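Local atomic coordinates of diguanylate cyclase (Xanthomonas campestris pv. campestris, PDB entry 5H5O), a protein that binds cyclic GMP through its cyclic nucleotide-binding domain and, through its GGDEF domain, probably makes cyclic di-GMP from two GTP. Residues Phe30-Phe40 and Asp75-Ser83. Numbering follows the deposited sequence.
With PCG (cyclic guanosine monophosphate), chain C.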
loop_
_atom_site.group_PDB
_atom_site.type_symbol
_atom_site.label_atom_id
_atom_site.label_comp_id
_atom_site.label_asym_id
_atom_site.label_seq_id
_atom_site.Cartn_x
_atom_site.Cartn_y
_atom_site.Cartn_z
ATOM N N PHE A 30 4.638 19.241 10.256
ATOM C CA PHE A 30 3.654 19.657 9.270
ATOM C C PHE A 30 2.226 19.656 9.823
ATOM O O PHE A 30 1.937 19.023 10.848
ATOM C CB PHE A 30 3.737 18.824 7.980
ATOM C CG PHE A 30 3.628 17.338 8.191
ATOM C CD1 PHE A 30 2.408 16.745 8.464
ATOM C CD2 PHE A 30 4.740 16.537 8.074
ATOM C CE1 PHE A 30 2.310 15.385 8.642
ATOM C CE2 PHE A 30 4.649 15.185 8.235
ATOM C CZ PHE A 30 3.430 14.599 8.521
ATOM N N GLU A 31 1.346 20.379 9.131
ATOM C CA GLU A 31 -0.048 20.500 9.530
ATOM C C GLU A 31 -0.929 19.549 8.759
ATOM O O GLU A 31 -0.664 19.242 7.586
ATOM C CB GLU A 31 -0.543 21.926 9.296
ATOM C CG GLU A 31 0.285 22.978 10.004
ATOM C CD GLU A 31 0.405 22.706 11.490
ATOM O OE1 GLU A 31 -0.584 22.239 12.099
ATOM O OE2 GLU A 31 1.494 22.950 12.049
ATOM N N ARG A 32 -1.990 19.093 9.421
ATOM C CA ARG A 32 -2.969 18.228 8.788
ATOM C C ARG A 32 -3.617 18.958 7.617
ATOM O O ARG A 32 -4.002 20.119 7.740
ATOM C CB ARG A 32 -4.048 17.811 9.792
ATOM C CG ARG A 32 -5.080 16.832 9.229
ATOM C CD ARG A 32 -5.999 16.281 10.318
ATOM N NE ARG A 32 -7.003 17.260 10.726
ATOM C CZ ARG A 32 -6.926 18.000 11.829
ATOM N NH1 ARG A 32 -7.893 18.869 12.104
ATOM N NH2 ARG A 32 -5.892 17.867 12.659
ATOM N N GLY A 33 -3.717 18.281 6.479
ATOM C CA GLY A 33 -4.346 18.858 5.307
ATOM C C GLY A 33 -3.366 19.484 4.333
ATOM O O GLY A 33 -3.747 19.878 3.235
ATOM N N ALA A 34 -2.101 19.572 4.725
ATOM C CA ALA A 34 -1.111 20.232 3.889
ATOM C C ALA A 34 -0.603 19.309 2.784
ATOM O O ALA A 34 -0.780 18.097 2.839
ATOM C CB ALA A 34 0.053 20.765 4.728
ATOM N N VAL A 35 -0.001 19.916 1.767
ATOM C CA VAL A 35 0.723 19.200 0.741
ATOM C C VAL A 35 1.963 18.642 1.421
ATOM O O VAL A 35 2.464 19.226 2.377
ATOM C CB VAL A 35 1.121 20.167 -0.405
ATOM C CG1 VAL A 35 1.856 21.371 0.152
ATOM C CG2 VAL A 35 1.978 19.472 -1.448
ATOM N N GLY A 36 2.462 17.505 0.961
ATOM C CA GLY A 36 3.686 16.976 1.542
ATOM C C GLY A 36 4.166 15.780 0.757
ATOM O O GLY A 36 3.423 14.825 0.584
ATOM N N THR A 37 5.406 15.828 0.284
ATOM C CA THR A 37 5.904 14.783 -0.594
ATOM C C THR A 37 7.085 14.024 0.012
ATOM O O THR A 37 7.737 13.243 -0.669
ATOM C CB THR A 37 6.325 15.366 -1.943
ATOM O OG1 THR A 37 7.318 16.372 -1.716
ATOM C CG2 THR A 37 5.119 15.996 -2.640
ATOM N N GLN A 38 7.365 14.243 1.288
ATOM C CA GLN A 38 8.434 13.478 1.916
ATOM C C GLN A 38 7.873 12.649 3.046
ATOM O O GLN A 38 6.846 13.001 3.621
ATOM C CB GLN A 38 9.538 14.393 2.446
ATOM C CG GLN A 38 9.033 15.391 3.415
ATOM C CD GLN A 38 8.870 16.748 2.802
ATOM O OE1 GLN A 38 7.804 17.087 2.285
ATOM N NE2 GLN A 38 9.931 17.551 2.863
HETATM N N MSE A 39 8.534 11.531 3.343
HETATM C CA MSE A 39 8.189 10.741 4.512
HETATM C C MSE A 39 9.287 10.906 5.541
HETATM O O MSE A 39 10.356 11.457 5.247
HETATM C CB MSE A 39 8.058 9.262 4.176
HETATM C CG MSE A 39 9.349 8.628 3.701
HETATM SE SE MSE A 39 9.153 6.701 3.635
HETATM C CE MSE A 39 9.239 6.284 5.535
ATOM N N PHE A 40 9.031 10.396 6.737
ATOM C CA PHE A 40 9.960 10.558 7.849
ATOM C C PHE A 40 10.140 9.293 8.670
ATOM O O PHE A 40 9.199 8.532 8.867
ATOM C CB PHE A 40 9.467 11.671 8.766
ATOM C CG PHE A 40 9.394 13.001 8.099
ATOM C CD1 PHE A 40 10.518 13.813 8.027
ATOM C CD2 PHE A 40 8.207 13.440 7.524
ATOM C CE1 PHE A 40 10.455 15.050 7.398
ATOM C CE2 PHE A 40 8.140 14.669 6.897
ATOM C CZ PHE A 40 9.265 15.474 6.829
ATOM N N ASP A 75 -0.365 14.796 -4.783
ATOM C CA ASP A 75 -1.423 15.688 -4.303
ATOM C C ASP A 75 -2.195 15.141 -3.105
ATOM O O ASP A 75 -3.326 15.552 -2.853
ATOM C CB ASP A 75 -2.383 16.057 -5.435
ATOM C CG ASP A 75 -1.656 16.470 -6.694
ATOM O OD1 ASP A 75 -1.177 17.623 -6.766
ATOM O OD2 ASP A 75 -1.556 15.630 -7.612
ATOM N N HIS A 76 -1.578 14.216 -2.375
ATOM C CA HIS A 76 -2.114 13.744 -1.106
ATOM C C HIS A 76 -2.122 14.900 -0.130
ATOM O O HIS A 76 -1.198 15.715 -0.112
ATOM C CB HIS A 76 -1.224 12.638 -0.547
ATOM C CG HIS A 76 -1.630 12.149 0.811
ATOM N ND1 HIS A 76 -2.804 11.466 1.033
ATOM C CD2 HIS A 76 -0.999 12.223 2.013
ATOM C CE1 HIS A 76 -2.886 11.146 2.315
ATOM N NE2 HIS A 76 -1.805 11.593 2.930
ATOM N N ALA A 77 -3.160 14.973 0.689
ATOM C CA ALA A 77 -3.183 15.941 1.776
ATOM C C ALA A 77 -2.903 15.192 3.072
ATOM O O ALA A 77 -3.519 14.160 3.336
ATOM C CB ALA A 77 -4.526 16.632 1.851
ATOM N N ARG A 78 -1.966 15.713 3.859
ATOM C CA ARG A 78 -1.548 15.082 5.113
ATOM C C ARG A 78 -2.760 14.696 5.967
ATOM O O ARG A 78 -3.591 15.549 6.314
ATOM C CB ARG A 78 -0.624 16.014 5.908
ATOM C CG ARG A 78 0.714 16.367 5.239
ATOM C CD ARG A 78 1.624 15.163 5.068
ATOM N NE ARG A 78 3.009 15.559 4.808
ATOM C CZ ARG A 78 3.955 14.707 4.414
ATOM N NH1 ARG A 78 3.656 13.421 4.231
ATOM N NH2 ARG A 78 5.195 15.136 4.185
ATOM N N SER A 79 -2.854 13.409 6.286
ATOM C CA SER A 79 -3.957 12.873 7.081
ATOM C C SER A 79 -3.888 13.313 8.549
ATOM O O SER A 79 -4.871 13.259 9.273
ATOM C CB SER A 79 -3.944 11.354 7.032
ATOM O OG SER A 79 -3.805 10.903 5.710
ATOM N N ALA A 80 -2.720 13.741 8.990
ATOM C CA ALA A 80 -2.599 14.194 10.365
ATOM C C ALA A 80 -1.614 15.330 10.446
ATOM O O ALA A 80 -0.812 15.528 9.534
ATOM C CB ALA A 80 -2.180 13.040 11.280
ATOM N N GLY A 81 -1.699 16.096 11.525
ATOM C CA GLY A 81 -0.646 17.027 11.863
ATOM C C GLY A 81 0.454 16.270 12.594
ATOM O O GLY A 81 0.177 15.339 13.367
ATOM N N ALA A 82 1.702 16.648 12.332
ATOM C CA ALA A 82 2.848 16.019 12.990
ATOM C C ALA A 82 3.624 17.058 13.780
ATOM O O ALA A 82 3.873 18.158 13.279
ATOM C CB ALA A 82 3.755 15.324 11.953
ATOM N N SER A 83 4.004 16.709 15.011
ATOM C CA SER A 83 4.692 17.640 15.892
ATOM C C SER A 83 5.561 16.911 16.918
ATOM O O SER A 83 5.304 15.763 17.288
ATOM C CB SER A 83 3.696 18.586 16.583
ATOM O OG SER A 83 3.026 17.941 17.660
HETATM P PA PCG C . 0.623 11.298 5.766
HETATM O O1A PCG C . 1.794 11.766 4.971
HETATM O O2A PCG C . -0.838 11.249 5.448
HETATM O "O5'" PCG C . 0.906 11.988 6.839
HETATM C "C5'" PCG C . 0.173 11.636 8.016
HETATM C "C4'" PCG C . 0.599 10.216 8.277
HETATM O "O4'" PCG C . 0.068 9.474 9.345
HETATM C "C3'" PCG C . 0.387 9.346 7.077
HETATM O "O3'" PCG C . 1.077 9.927 5.938
HETATM C "C2'" PCG C . 0.856 8.028 7.628
HETATM O "O2'" PCG C . 2.238 7.711 7.441
HETATM C "C1'" PCG C . 0.583 8.165 9.135
HETATM N N9 PCG C . -0.488 7.437 9.894
HETATM C C8 PCG C . -0.302 6.817 11.065
HETATM N N7 PCG C . -1.435 6.246 11.510
HETATM C C5 PCG C . -2.384 6.490 10.625
HETATM C C6 PCG C . -3.827 6.162 10.484
HETATM O O6 PCG C . -4.387 5.497 11.363
HETATM N N1 PCG C . -4.499 6.602 9.384
HETATM C C2 PCG C . -3.896 7.332 8.416
HETATM N N2 PCG C . -4.616 7.739 7.350
HETATM N N3 PCG C . -2.555 7.676 8.480
HETATM C C4 PCG C . -1.776 7.283 9.542
HETATM O O HOH W 1 3.783 18.097 4.846
HETATM O O HOH W 2 0.865 14.880 1.938
HETATM O O HOH W 3 0.911 16.489 -1.350
HETATM O O HOH W 4 6.384 17.792 5.010
#
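Arg78, of the phosphate-binding cassette of this cyclic nucleotide-binding domain, a cupin-like beta roll, lays its guanidinium flat on the ring of Phe30, at the end of strand 28-30. The two planes lie 17° apart, and Arg78 CZ sits 4.2 Å from the Phe30 ring centroid, a cation-pi stack. Ala82 CB covers the opposite face of the ring, and Ala80 O meets its edge in plane. With chi1 at 55°, Phe30 CG is flanked by its own backbone N and carbonyl carbon, and the ring stands between Arg78 and Ala82.

The other face of the guanidinium lies against Gly36 CA, 3.6 Å from Arg78 NH2. In the guanidinium plane, NH2 of Arg78 donates a 2.8 Å hydrogen bond to a lone pair of Gln38 O. Water 1 joins Arg78 NE to Val35 O. Sandwiched and hydrogen-bonded at its rim, the guanidinium is fixed in rotation and turns its NH1 edge to the cyclic phosphate.

The backbones pair as well: Gly33 N, in the type II turn Glu31-Ala34, donates to Arg78 O, and Arg78 N donates to Ala34 O. His76 NE2 and Ser79 N and OG share O2A of cyclic GMP, while Arg78 NH1 reaches O1A at 2.6 Å.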